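Local coordinates for uncharacterized protein (Bordetella pertussis, PDB 3FVV), which probably hydrolyses L-histidinol phosphate to L-histidinol and phosphate in histidine biosynthesis, as a magnesium-dependent phosphatase of the SerB family in the HAD-like superfamily, at residues R4-F9 against G108-L113; D12-P17 against Y184-N189; A79-F84 against S119-P124. All blocks are in the same frame, centred on the assembly; numbering follows the deposited sequence.

Overall arrangement
From the N terminus, strand 5-9 enters the central sheet, and contact 1 pairs it with strand 110-115, closing a loop that is rich in helix and carries no strand. Contact 2 joins the loop after strand 5-9 to the end of strand 180-185, on the other flank of strand 5-9, and so closes a longer loop that crosses that of contact 1. The two touch through Phe9 and Tyr184. Contact 3, lying wholly within the longer loop, also crosses contact 1: it links helix 74-89, among the helices preceding strand 110-115, with helix 119-128, which follows it. Sheet, sulfate-binding loops and probable helical cap are thereby tied together.

Contact 1: residues R4-F9 against G108-L113; sequences RRLALF and GDLCAL
Arg5 reaches Asp109 by folding back: chi1 of -48° holds CG beside the backbone N, and a bend at chi3 (-43°) swings the guanidinium round to the carboxylate. Arg4, by contrast, stretches out to Gly108. The Arg5-Asp109 salt bridge is side-on, with NE giving to OD1 at 3.1 Å and NH2 to the syn lone pair of OD2 at 2.8 Å, although the two planes are turned 54° apart. His104 also binds OD2, so Arg5 and His104 together satisfy the buried carboxylate. Arg4 NE donates within its guanidinium plane to Gly108 O at 2.8 Å, while Leu110 CB lies 3.8 Å above one guanidinium face. Glycine suits position 108, whose positive phi ends helix 95-106 in a Schellman motif.

Beyond this polar end the strands pair in parallel, with Leu110 N, Ala7 N, Ala112 N and Phe9 N donating in turn across the gap. On one face Leu6 CD1 rests 3.7 Å from Leu110 CD2, and the small Ala112 makes room for Leu8; both pairs look toward helix 158-170. On the other, Ala7 CB meets Cys111 SG at 3.9 Å, and the edge of the Phe9 ring meets Cys111 CB, beneath helix 95-106. Such neighbouring parallel strands, covered by helices on both faces, are typical of the Rossmann-like core of HAD hydrolases.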
ATOM      1  N   ARG A   4     -16.668 -19.119   0.353  1.00 31.23           N
ATOM      2  CA  ARG A   4     -16.039 -17.843   0.027  1.00 28.83           C
ATOM      3  C   ARG A   4     -14.487 -17.839   0.130  1.00 25.57           C
ATOM      4  O   ARG A   4     -13.897 -18.581   0.902  1.00 25.16           O
ATOM      5  CB  ARG A   4     -16.634 -16.732   0.872  1.00 29.54           C
ATOM      6  CG  ARG A   4     -16.447 -15.403   0.186  1.00 32.97           C
ATOM      7  CD  ARG A   4     -17.073 -14.270   0.935  1.00 36.32           C
ATOM      8  NE  ARG A   4     -17.163 -13.117   0.035  1.00 41.53           N
ATOM      9  CZ  ARG A   4     -17.596 -11.901   0.386  1.00 42.99           C
ATOM     10  NH1 ARG A   4     -17.982 -11.662   1.654  1.00 42.50           N
ATOM     11  NH2 ARG A   4     -17.639 -10.927  -0.534  1.00 40.56           N
ATOM     12  N   ARG A   5     -13.830 -17.033  -0.690  1.00 21.55           N
ATOM     13  CA  ARG A   5     -12.384 -16.869  -0.581  1.00 19.60           C
ATOM     14  C   ARG A   5     -12.054 -15.423  -0.213  1.00 17.65           C
ATOM     15  O   ARG A   5     -12.874 -14.520  -0.394  1.00 16.09           O
ATOM     16  CB  ARG A   5     -11.699 -17.321  -1.854  1.00 18.87           C
ATOM     17  CG  ARG A   5     -12.273 -18.739  -2.284  1.00 19.99           C
ATOM     18  CD  ARG A   5     -11.809 -19.171  -3.614  1.00 21.19           C
ATOM     19  NE  ARG A   5     -11.858 -18.047  -4.552  1.00 26.13           N
ATOM     20  CZ  ARG A   5     -11.347 -18.104  -5.775  1.00 28.26           C
ATOM     21  NH1 ARG A   5     -10.817 -19.257  -6.213  1.00 31.72           N
ATOM     22  NH2 ARG A   5     -11.399 -17.048  -6.580  1.00 22.14           N
ATOM     23  N   LEU A   6     -10.876 -15.229   0.352  1.00 16.49           N
ATOM     24  CA  LEU A   6     -10.384 -13.887   0.684  1.00 15.66           C
ATOM     25  C   LEU A   6      -9.281 -13.564  -0.326  1.00 15.26           C
ATOM     26  O   LEU A   6      -8.411 -14.422  -0.625  1.00 13.66           O
ATOM     27  CB  LEU A   6      -9.806 -13.882   2.074  1.00 15.93           C
ATOM     28  CG  LEU A   6      -9.297 -12.574   2.655  1.00 13.55           C
ATOM     29  CD1 LEU A   6     -10.424 -11.624   2.834  1.00  9.81           C
ATOM     30  CD2 LEU A   6      -8.556 -12.953   3.964  1.00 10.86           C
ATOM     31  N   ALA A   7      -9.299 -12.332  -0.826  1.00 12.80           N
ATOM     32  CA  ALA A   7      -8.250 -11.898  -1.703  1.00 12.07           C
ATOM     33  C   ALA A   7      -7.646 -10.580  -1.256  1.00 12.05           C
ATOM     34  O   ALA A   7      -8.308  -9.524  -1.283  1.00 13.93           O
ATOM     35  CB  ALA A   7      -8.836 -11.779  -3.193  1.00 11.27           C
ATOM     36  N   LEU A   8      -6.368 -10.618  -0.925  1.00 11.79           N
ATOM     37  CA  LEU A   8      -5.633  -9.473  -0.454  1.00 12.29           C
ATOM     38  C   LEU A   8      -4.603  -9.075  -1.517  1.00 12.84           C
ATOM     39  O   LEU A   8      -3.871  -9.924  -2.066  1.00 12.49           O
ATOM     40  CB  LEU A   8      -4.890  -9.816   0.849  1.00 12.31           C
ATOM     41  CG  LEU A   8      -5.820 -10.394   1.953  1.00 12.67           C
ATOM     42  CD1 LEU A   8      -4.963 -10.822   3.197  1.00 10.89           C
ATOM     43  CD2 LEU A   8      -6.937  -9.460   2.346  1.00 12.22           C
ATOM     44  N   PHE A   9      -4.528  -7.769  -1.746  1.00 12.26           N
ATOM     45  CA  PHE A   9      -3.597  -7.188  -2.678  1.00 12.53           C
ATOM     46  C   PHE A   9      -2.674  -6.173  -2.050  1.00 12.50           C
ATOM     47  O   PHE A   9      -3.113  -5.208  -1.466  1.00 12.07           O
ATOM     48  CB  PHE A   9      -4.385  -6.546  -3.805  1.00 11.67           C
ATOM     49  CG  PHE A   9      -5.346  -7.457  -4.432  1.00 12.95           C
ATOM     50  CD1 PHE A   9      -4.935  -8.335  -5.418  1.00 10.82           C
ATOM     51  CD2 PHE A   9      -6.658  -7.475  -4.014  1.00 11.69           C
ATOM     52  CE1 PHE A   9      -5.816  -9.190  -5.996  1.00 11.28           C
ATOM     53  CE2 PHE A   9      -7.577  -8.321  -4.593  1.00 14.54           C
ATOM     54  CZ  PHE A   9      -7.165  -9.165  -5.614  1.00 12.76           C
ATOM     55  N   GLY A 108     -16.870 -13.448  -6.324  1.00 12.22           N
ATOM     56  CA  GLY A 108     -17.480 -13.264  -5.025  1.00 13.40           C
ATOM     57  C   GLY A 108     -16.460 -13.130  -3.895  1.00 12.82           C
ATOM     58  O   GLY A 108     -16.828 -13.172  -2.758  1.00 13.01           O
ATOM     59  N   ASP A 109     -15.178 -13.028  -4.187  1.00 12.42           N
ATOM     60  CA  ASP A 109     -14.172 -13.032  -3.129  1.00 12.56           C
ATOM     61  C   ASP A 109     -14.345 -11.770  -2.285  1.00 12.94           C
ATOM     62  O   ASP A 109     -14.831 -10.750  -2.788  1.00 15.08           O
ATOM     63  CB  ASP A 109     -12.760 -13.162  -3.700  1.00 13.11           C
ATOM     64  CG  ASP A 109     -12.526 -14.530  -4.407  1.00 17.07           C
ATOM     65  OD1 ASP A 109     -13.438 -15.414  -4.252  1.00 14.31           O
ATOM     66  OD2 ASP A 109     -11.441 -14.713  -5.078  1.00 16.14           O
ATOM     67  N   LEU A 110     -14.025 -11.850  -0.997  1.00 13.02           N
ATOM     68  CA  LEU A 110     -13.880 -10.652  -0.161  1.00 13.75           C
ATOM     69  C   LEU A 110     -12.508 -10.029  -0.478  1.00 13.06           C
ATOM     70  O   LEU A 110     -11.517 -10.651  -0.228  1.00 14.16           O
ATOM     71  CB  LEU A 110     -13.974 -11.001   1.324  1.00 13.83           C
ATOM     72  CG  LEU A 110     -13.728  -9.840   2.297  1.00 16.67           C
ATOM     73  CD1 LEU A 110     -14.721  -8.706   1.986  1.00 14.75           C
ATOM     74  CD2 LEU A 110     -13.756 -10.311   3.801  1.00 16.04           C
ATOM     75  N   CYS A 111     -12.466  -8.819  -1.010  1.00 13.15           N
ATOM     76  CA  CYS A 111     -11.214  -8.201  -1.521  1.00 14.00           C
ATOM     77  C   CYS A 111     -10.814  -6.943  -0.727  1.00 13.93           C
ATOM     78  O   CYS A 111     -11.646  -6.116  -0.411  1.00 13.95           O
ATOM     79  CB  CYS A 111     -11.363  -7.800  -2.988  1.00 13.59           C
ATOM     80  SG  CYS A 111     -11.691  -9.208  -4.048  1.00 17.98           S
ATOM     81  N   ALA A 112      -9.504  -6.832  -0.446  1.00 14.37           N
ATOM     82  CA  ALA A 112      -8.922  -5.743   0.319  1.00 12.49           C
ATOM     83  C   ALA A 112      -7.548  -5.422  -0.264  1.00 13.03           C
ATOM     84  O   ALA A 112      -6.769  -6.334  -0.685  1.00 14.45           O
ATOM     85  CB  ALA A 112      -8.759  -6.142   1.810  1.00 12.58           C
ATOM     86  N   LEU A 113      -7.251  -4.128  -0.252  1.00 11.72           N
ATOM     87  CA  LEU A 113      -5.936  -3.604  -0.522  1.00 13.11           C
ATOM     88  C   LEU A 113      -5.188  -3.452   0.813  1.00 12.81           C
ATOM     89  O   LEU A 113      -5.711  -2.825   1.761  1.00 11.36           O
ATOM     90  CB  LEU A 113      -6.061  -2.283  -1.289  1.00 12.18           C
ATOM     91  CG  LEU A 113      -4.868  -1.645  -1.990  1.00 15.89           C
ATOM     92  CD1 LEU A 113      -4.358  -2.424  -3.186  1.00 17.20           C
ATOM     93  CD2 LEU A 113      -5.235  -0.197  -2.456  1.00 14.25           C
TER
HETATM   94  O   HOH W   1     -15.427 -16.405  -3.098  1.00 20.29           O

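Contact 2: residues D12-P17 against Y184-N189; sequences DHTLLP and YSDSVN. With SO4 (sulfate ion), chain C.
Thr14 makes the apolar part of the contact with Tyr184: its methyl CG2 lies 4.0 Å from Tyr184 CB, the side chains crossing at about a right angle. With chi1 at -68°, CG2 is anti to the backbone N, and OG1 stands on the Asp186 side. The methylene of His13 adds a van der Waals contact, its CB packing 3.4 Å from Asp186 OD2.

Among polar approaches, Asp186 OD1 comes within 3.5 Å of Thr14 OG1, the Asp186 CG being tucked between its own backbone N and carbonyl carbon (chi1 65°). A residue with one methyl and one hydroxyl suits position 14, because the methyl packs against the strand end while OG1 bonds to Asp10 OD2, an oxygen that also lies close to Asp186 OD1. Asp10, Asp12 and Thr14 spell the DxDxT motif of HAD hydrolases, and Asp186 and Asp190 match the C-terminal acidic motif of the same superfamily; the closeness of two like charges would fit the magnesium site that acids of these motifs form in relatives. Water joins the segments as well, donating to Asp186 OD2 at 2.7 Å and weakly to Asp12 O.

The sulfate is held partly by the first loop. Asp12 N gives an almost straight bond (174°) to sulfate O1 at 3.0 Å, and Leu11 N, Thr115 OG1, Ala116 N and Lys160 NZ complete the grip, consistent with a site for the substrate phosphate.

After the strand, Ser187 OG accepts from Asn189 N at 2.9 Å in an ST turn.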
ATOM      1  N   ASP A  12       1.983  -1.109  -3.938  1.00 13.38           N
ATOM      2  CA  ASP A  12       3.117  -0.495  -4.631  1.00 13.62           C
ATOM      3  C   ASP A  12       3.960  -1.548  -5.286  1.00 13.05           C
ATOM      4  O   ASP A  12       4.419  -2.442  -4.625  1.00 12.36           O
ATOM      5  CB  ASP A  12       3.920   0.397  -3.678  1.00 13.81           C
ATOM      6  CG  ASP A  12       3.062   1.524  -3.084  1.00 15.05           C
ATOM      7  OD1 ASP A  12       2.341   2.216  -3.821  1.00 14.67           O
ATOM      8  OD2 ASP A  12       3.040   1.692  -1.866  1.00 20.22           O
ATOM      9  N   HIS A  13       4.091  -1.454  -6.613  1.00 13.64           N
ATOM     10  CA  HIS A  13       4.853  -2.405  -7.442  1.00 14.54           C
ATOM     11  C   HIS A  13       4.148  -3.723  -7.619  1.00 14.96           C
ATOM     12  O   HIS A  13       4.660  -4.593  -8.287  1.00 16.68           O
ATOM     13  CB  HIS A  13       6.245  -2.639  -6.885  1.00 15.57           C
ATOM     14  CG  HIS A  13       7.054  -1.388  -6.834  1.00 20.28           C
ATOM     15  ND1 HIS A  13       7.439  -0.722  -7.971  1.00 23.35           N
ATOM     16  CD2 HIS A  13       7.495  -0.647  -5.794  1.00 25.65           C
ATOM     17  CE1 HIS A  13       8.115   0.362  -7.637  1.00 24.48           C
ATOM     18  NE2 HIS A  13       8.168   0.430  -6.321  1.00 26.63           N
ATOM     19  N   THR A  14       2.963  -3.874  -7.049  1.00 14.63           N
ATOM     20  CA  THR A  14       2.145  -5.086  -7.244  1.00 14.58           C
ATOM     21  C   THR A  14       1.006  -4.729  -8.176  1.00 13.58           C
ATOM     22  O   THR A  14       0.928  -5.240  -9.261  1.00 15.36           O
ATOM     23  CB  THR A  14       1.587  -5.592  -5.878  1.00 13.98           C
ATOM     24  OG1 THR A  14       2.688  -6.064  -5.100  1.00 19.02           O
ATOM     25  CG2 THR A  14       0.544  -6.729  -6.053  1.00 15.41           C
ATOM     26  N   LEU A  15       0.128  -3.825  -7.753  1.00 14.03           N
ATOM     27  CA  LEU A  15      -0.969  -3.396  -8.618  1.00 14.74           C
ATOM     28  C   LEU A  15      -0.592  -2.170  -9.436  1.00 14.01           C
ATOM     29  O   LEU A  15      -1.198  -1.945 -10.456  1.00 15.66           O
ATOM     30  CB  LEU A  15      -2.258  -3.190  -7.816  1.00 14.71           C
ATOM     31  CG  LEU A  15      -2.989  -4.430  -7.253  1.00 14.16           C
ATOM     32  CD1 LEU A  15      -4.299  -3.996  -6.636  1.00  8.04           C
ATOM     33  CD2 LEU A  15      -3.218  -5.502  -8.346  1.00 12.66           C
ATOM     34  N   LEU A  16       0.440  -1.399  -9.023  1.00 14.00           N
ATOM     35  CA  LEU A  16       0.869  -0.224  -9.760  1.00 13.39           C
ATOM     36  C   LEU A  16       2.368  -0.369 -10.066  1.00 13.51           C
ATOM     37  O   LEU A  16       3.118  -0.885  -9.236  1.00 11.22           O
ATOM     38  CB  LEU A  16       0.631   1.064  -8.963  1.00 14.07           C
ATOM     39  CG  LEU A  16      -0.783   1.419  -8.527  1.00 15.04           C
ATOM     40  CD1 LEU A  16      -0.683   2.612  -7.571  1.00 16.71           C
ATOM     41  CD2 LEU A  16      -1.590   1.705  -9.722  1.00 18.84           C
ATOM     42  N   PRO A  17       2.800   0.068 -11.260  1.00 13.75           N
ATOM     43  CA  PRO A  17       4.194  -0.063 -11.635  1.00 14.58           C
ATOM     44  C   PRO A  17       5.006   1.073 -11.032  1.00 15.27           C
ATOM     45  O   PRO A  17       5.909   1.532 -11.630  1.00 16.13           O
ATOM     46  CB  PRO A  17       4.154   0.041 -13.167  1.00 15.36           C
ATOM     47  CG  PRO A  17       2.956   0.872 -13.460  1.00 16.24           C
ATOM     48  CD  PRO A  17       1.972   0.562 -12.376  1.00 14.77           C
ATOM     49  N   TYR A 184      -1.259 -11.202  -2.970  1.00 12.10           N
ATOM     50  CA  TYR A 184      -0.327 -10.857  -3.984  1.00 11.43           C
ATOM     51  C   TYR A 184       0.669  -9.792  -3.481  1.00 12.13           C
ATOM     52  O   TYR A 184       0.258  -8.761  -2.985  1.00 13.31           O
ATOM     53  CB  TYR A 184      -1.079 -10.269  -5.193  1.00 11.44           C
ATOM     54  CG  TYR A 184      -2.078 -11.179  -5.880  1.00 11.53           C
ATOM     55  CD1 TYR A 184      -1.799 -11.740  -7.110  1.00 13.71           C
ATOM     56  CD2 TYR A 184      -3.322 -11.432  -5.317  1.00 15.19           C
ATOM     57  CE1 TYR A 184      -2.718 -12.539  -7.737  1.00 14.64           C
ATOM     58  CE2 TYR A 184      -4.233 -12.261  -5.924  1.00 13.19           C
ATOM     59  CZ  TYR A 184      -3.930 -12.794  -7.150  1.00 14.04           C
ATOM     60  OH  TYR A 184      -4.854 -13.597  -7.773  1.00 13.06           O
ATOM     61  N   SER A 185       1.980 -10.024  -3.599  1.00 12.68           N
ATOM     62  CA  SER A 185       2.946  -9.007  -3.261  1.00 13.12           C
ATOM     63  C   SER A 185       4.258  -9.213  -3.986  1.00 13.18           C
ATOM     64  O   SER A 185       4.541 -10.274  -4.471  1.00 13.15           O
ATOM     65  CB  SER A 185       3.183  -8.883  -1.730  1.00 13.63           C
ATOM     66  OG  SER A 185       3.914  -7.671  -1.433  1.00 13.65           O
ATOM     67  N   ASP A 186       5.079  -8.174  -3.982  1.00 14.46           N
ATOM     68  CA  ASP A 186       6.329  -8.126  -4.767  1.00 14.74           C
ATOM     69  C   ASP A 186       7.577  -8.232  -3.922  1.00 14.80           C
ATOM     70  O   ASP A 186       8.647  -8.447  -4.485  1.00 14.84           O
ATOM     71  CB  ASP A 186       6.467  -6.803  -5.480  1.00 15.24           C
ATOM     72  CG  ASP A 186       6.608  -5.644  -4.509  1.00 15.22           C
ATOM     73  OD1 ASP A 186       5.779  -5.591  -3.617  1.00 21.91           O
ATOM     74  OD2 ASP A 186       7.560  -4.847  -4.584  1.00 18.78           O
ATOM     75  N   SER A 187       7.430  -8.091  -2.607  1.00 14.76           N
ATOM     76  CA  SER A 187       8.531  -7.737  -1.711  1.00 15.45           C
ATOM     77  C   SER A 187       8.767  -8.718  -0.584  1.00 16.01           C
ATOM     78  O   SER A 187       7.815  -9.259   0.006  1.00 15.15           O
ATOM     79  CB  SER A 187       8.207  -6.405  -1.055  1.00 16.16           C
ATOM     80  OG  SER A 187       9.166  -6.073  -0.072  1.00 16.71           O
ATOM     81  N   VAL A 188      10.041  -8.879  -0.212  1.00 16.95           N
ATOM     82  CA  VAL A 188      10.398  -9.745   0.892  1.00 16.81           C
ATOM     83  C   VAL A 188       9.862  -9.176   2.187  1.00 16.34           C
ATOM     84  O   VAL A 188       9.660  -9.932   3.128  1.00 15.50           O
ATOM     85  CB  VAL A 188      11.931 -10.020   0.984  1.00 18.40           C
ATOM     86  CG1 VAL A 188      12.258 -10.850   2.204  1.00 18.14           C
ATOM     87  CG2 VAL A 188      12.419 -10.769  -0.268  1.00 16.68           C
ATOM     88  N   ASN A 189       9.579  -7.863   2.223  1.00 15.95           N
ATOM     89  CA  ASN A 189       8.899  -7.247   3.367  1.00 15.07           C
ATOM     90  C   ASN A 189       7.587  -7.918   3.702  1.00 14.54           C
ATOM     91  O   ASN A 189       7.164  -7.913   4.840  1.00 14.29           O
ATOM     92  CB  ASN A 189       8.596  -5.771   3.124  1.00 14.88           C
ATOM     93  CG  ASN A 189       9.821  -4.844   3.303  1.00 17.36           C
ATOM     94  OD1 ASN A 189       9.896  -3.768   2.686  1.00 22.71           O
ATOM     95  ND2 ASN A 189      10.704  -5.203   4.174  1.00 14.93           N
TER
HETATM   96  S   SO4 C 233       3.115  -1.356  -0.146  1.00 25.07           S
HETATM   97  O1  SO4 C 233       1.865  -1.370  -0.997  1.00 21.78           O
HETATM   98  O2  SO4 C 233       2.892  -1.872   1.260  1.00 17.15           O
HETATM   99  O3  SO4 C 233       4.114  -2.068  -0.928  1.00 24.98           O
HETATM  100  O4  SO4 C 233       3.609   0.018   0.033  1.00 20.50           O
HETATM  101  O   HOH W   2       7.340  -2.734  -2.859  1.00 20.75           O

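Contact 3: residues A79-F84 against S119-P124; sequences AWHEEF and SFVTAP
Between a helix of the probable cap and a helix of the HAD core, His81 of helix 74-89 reaches across to Phe120, Val121 and Pro124 of helix 119-128. The short axes stay 10.6 Å apart and cross at -51°, a spacing that calls for large side chains to fill the gap. His81 does most of this: chi1 of -172°, with CG anti to the backbone N, carries the imidazole across to the other helix. Its CE1 edge is modelled 2.9 Å from Val121 O, unusually short and so doubtful in detail, whereas NE2, although near the same oxygen, lies at a poor angle for a hydrogen bond. Phe120 O sits 4.0 Å above one face of the His81 ring, offset toward the rim.

Proline at 124 has no N-H to offer the turn before it, which kinks the helix and denies Phe120 O its usual donor four residues on. Pro124 CG also packs 3.7 Å from His81 NE2. The place of helix 74-89 in the chain is consistent with a C1-type cap, inserted after the first core strand.

Aromatic and apolar groups fill the rest. The Phe120 and His81 rings meet obliquely, their planes at 70° and centroids 5.5 Å apart, and Phe120 also touches Leu77. Phe84 CE2 approaches Val121 CG1 at 4.3 Å, while Trp24 of helix 20-30 packs against His81, Phe84, Phe120 and Val121.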
ATOM      1  N   ALA A  79      -7.722  18.349  -2.957  1.00  9.05           N
ATOM      2  CA  ALA A  79      -7.652  18.956  -4.275  1.00  9.73           C
ATOM      3  C   ALA A  79      -6.323  18.491  -4.916  1.00 10.51           C
ATOM      4  O   ALA A  79      -6.318  17.960  -6.005  1.00  9.95           O
ATOM      5  CB  ALA A  79      -7.778  20.523  -4.191  1.00  9.79           C
ATOM      6  N   TRP A  80      -5.218  18.566  -4.169  1.00 10.98           N
ATOM      7  CA  TRP A  80      -3.930  18.133  -4.730  1.00 11.49           C
ATOM      8  C   TRP A  80      -3.826  16.639  -5.013  1.00 11.29           C
ATOM      9  O   TRP A  80      -3.229  16.210  -5.997  1.00 11.52           O
ATOM     10  CB  TRP A  80      -2.746  18.597  -3.864  1.00 11.73           C
ATOM     11  CG  TRP A  80      -2.741  20.061  -3.602  1.00 10.68           C
ATOM     12  CD1 TRP A  80      -3.346  21.006  -4.326  1.00 13.16           C
ATOM     13  CD2 TRP A  80      -2.119  20.730  -2.503  1.00 11.75           C
ATOM     14  NE1 TRP A  80      -3.165  22.231  -3.763  1.00 12.78           N
ATOM     15  CE2 TRP A  80      -2.378  22.090  -2.649  1.00 12.49           C
ATOM     16  CE3 TRP A  80      -1.334  20.299  -1.423  1.00 12.81           C
ATOM     17  CZ2 TRP A  80      -1.922  23.068  -1.715  1.00 14.57           C
ATOM     18  CZ3 TRP A  80      -0.861  21.259  -0.520  1.00 13.82           C
ATOM     19  CH2 TRP A  80      -1.171  22.621  -0.667  1.00 15.48           C
ATOM     20  N   HIS A  81      -4.428  15.831  -4.162  1.00 12.93           N
ATOM     21  CA  HIS A  81      -4.456  14.410  -4.420  1.00 11.73           C
ATOM     22  C   HIS A  81      -5.248  14.062  -5.689  1.00 11.39           C
ATOM     23  O   HIS A  81      -4.884  13.188  -6.391  1.00  9.46           O
ATOM     24  CB  HIS A  81      -4.924  13.654  -3.197  1.00 11.02           C
ATOM     25  CG  HIS A  81      -4.803  12.180  -3.342  1.00 11.28           C
ATOM     26  ND1 HIS A  81      -3.697  11.467  -2.907  1.00 14.19           N
ATOM     27  CD2 HIS A  81      -5.614  11.286  -3.921  1.00  9.88           C
ATOM     28  CE1 HIS A  81      -3.859  10.192  -3.197  1.00 10.56           C
ATOM     29  NE2 HIS A  81      -5.010  10.054  -3.815  1.00 13.30           N
ATOM     30  N   GLU A  82      -6.342  14.742  -5.963  1.00 12.18           N
ATOM     31  CA  GLU A  82      -7.036  14.513  -7.227  1.00 13.60           C
ATOM     32  C   GLU A  82      -6.157  14.780  -8.418  1.00 13.38           C
ATOM     33  O   GLU A  82      -6.146  14.057  -9.362  1.00 14.36           O
ATOM     34  CB  GLU A  82      -8.321  15.350  -7.366  1.00 14.34           C
ATOM     35  CG  GLU A  82      -9.381  15.059  -6.334  1.00 17.91           C
ATOM     36  CD  GLU A  82     -10.472  16.132  -6.263  1.00 24.76           C
ATOM     37  OE1 GLU A  82     -10.538  16.993  -7.157  1.00 28.36           O
ATOM     38  OE2 GLU A  82     -11.249  16.155  -5.278  1.00 24.73           O
ATOM     39  N   GLU A  83      -5.363  15.823  -8.371  1.00 13.61           N
ATOM     40  CA  GLU A  83      -4.455  16.081  -9.462  1.00 14.15           C
ATOM     41  C   GLU A  83      -3.422  14.952  -9.589  1.00 13.70           C
ATOM     42  O   GLU A  83      -3.059  14.580 -10.670  1.00 14.05           O
ATOM     43  CB  GLU A  83      -3.778  17.448  -9.189  1.00 14.94           C
ATOM     44  CG  GLU A  83      -2.689  17.825 -10.189  1.00 18.98           C
ATOM     45  CD  GLU A  83      -1.911  19.091  -9.693  1.00 23.74           C
ATOM     46  OE1 GLU A  83      -2.525  19.919  -8.961  1.00 23.66           O
ATOM     47  OE2 GLU A  83      -0.686  19.204  -9.976  1.00 22.43           O
ATOM     48  N   PHE A  84      -2.916  14.472  -8.449  1.00 13.44           N
ATOM     49  CA  PHE A  84      -2.020  13.339  -8.357  1.00 13.35           C
ATOM     50  C   PHE A  84      -2.645  12.091  -8.974  1.00 13.41           C
ATOM     51  O   PHE A  84      -1.977  11.341  -9.678  1.00 10.90           O
ATOM     52  CB  PHE A  84      -1.671  13.106  -6.884  1.00 13.65           C
ATOM     53  CG  PHE A  84      -0.826  11.871  -6.598  1.00 10.45           C
ATOM     54  CD1 PHE A  84       0.481  11.776  -7.083  1.00 13.23           C
ATOM     55  CD2 PHE A  84      -1.297  10.885  -5.802  1.00 10.67           C
ATOM     56  CE1 PHE A  84       1.284  10.715  -6.816  1.00  9.67           C
ATOM     57  CE2 PHE A  84      -0.491   9.736  -5.489  1.00 11.10           C
ATOM     58  CZ  PHE A  84       0.802   9.665  -5.989  1.00 12.23           C
ATOM     59  N   SER A 119      -3.360   5.642   4.301  1.00  9.64           N
ATOM     60  CA  SER A 119      -4.728   5.611   3.839  1.00 11.20           C
ATOM     61  C   SER A 119      -5.262   6.931   3.204  1.00 10.82           C
ATOM     62  O   SER A 119      -6.109   6.878   2.340  1.00 10.20           O
ATOM     63  CB  SER A 119      -5.689   5.111   4.934  1.00 11.24           C
ATOM     64  OG  SER A 119      -5.654   5.980   6.048  1.00 11.91           O
ATOM     65  N   PHE A 120      -4.723   8.099   3.551  1.00 11.32           N
ATOM     66  CA  PHE A 120      -5.073   9.287   2.817  1.00  9.86           C
ATOM     67  C   PHE A 120      -4.648   9.174   1.338  1.00 10.02           C
ATOM     68  O   PHE A 120      -5.395   9.504   0.427  1.00 10.52           O
ATOM     69  CB  PHE A 120      -4.470  10.583   3.417  1.00 11.22           C
ATOM     70  CG  PHE A 120      -4.776  11.781   2.573  1.00  9.73           C
ATOM     71  CD1 PHE A 120      -6.030  12.363   2.613  1.00 12.99           C
ATOM     72  CD2 PHE A 120      -3.879  12.232   1.632  1.00 13.28           C
ATOM     73  CE1 PHE A 120      -6.352  13.440   1.772  1.00 12.70           C
ATOM     74  CE2 PHE A 120      -4.220  13.295   0.784  1.00 10.00           C
ATOM     75  CZ  PHE A 120      -5.441  13.875   0.876  1.00 10.82           C
ATOM     76  N   VAL A 121      -3.436   8.728   1.124  1.00  9.72           N
ATOM     77  CA  VAL A 121      -2.894   8.553  -0.215  1.00 10.65           C
ATOM     78  C   VAL A 121      -3.536   7.394  -0.954  1.00 10.77           C
ATOM     79  O   VAL A 121      -3.741   7.495  -2.135  1.00 11.54           O
ATOM     80  CB  VAL A 121      -1.318   8.405  -0.171  1.00 10.92           C
ATOM     81  CG1 VAL A 121      -0.743   7.999  -1.550  1.00  9.69           C
ATOM     82  CG2 VAL A 121      -0.696   9.714   0.340  1.00 10.33           C
ATOM     83  N   THR A 122      -3.924   6.328  -0.275  1.00  9.98           N
ATOM     84  CA  THR A 122      -4.360   5.120  -0.976  1.00 11.14           C
ATOM     85  C   THR A 122      -5.854   4.860  -1.041  1.00 11.11           C
ATOM     86  O   THR A 122      -6.275   4.040  -1.810  1.00 10.82           O
ATOM     87  CB  THR A 122      -3.673   3.863  -0.398  1.00 10.75           C
ATOM     88  OG1 THR A 122      -3.781   3.863   1.034  1.00 10.79           O
ATOM     89  CG2 THR A 122      -2.165   3.848  -0.796  1.00 10.91           C
ATOM     90  N   ALA A 123      -6.643   5.522  -0.211  1.00 10.71           N
ATOM     91  CA  ALA A 123      -8.118   5.342  -0.263  1.00 11.15           C
ATOM     92  C   ALA A 123      -8.709   5.492  -1.667  1.00 10.18           C
ATOM     93  O   ALA A 123      -9.428   4.611  -2.122  1.00 12.31           O
ATOM     94  CB  ALA A 123      -8.833   6.221   0.784  1.00 10.20           C
ATOM     95  N   PRO A 124      -8.385   6.559  -2.395  1.00 10.05           N
ATOM     96  CA  PRO A 124      -8.976   6.691  -3.766  1.00 10.29           C
ATOM     97  C   PRO A 124      -8.422   5.667  -4.770  1.00 10.65           C
ATOM     98  O   PRO A 124      -9.022   5.430  -5.780  1.00  9.50           O
ATOM     99  CB  PRO A 124      -8.590   8.118  -4.213  1.00 10.20           C
ATOM    100  CG  PRO A 124      -8.388   8.851  -2.890  1.00  9.42           C
ATOM    101  CD  PRO A 124      -7.764   7.805  -1.950  1.00  9.85           C
TER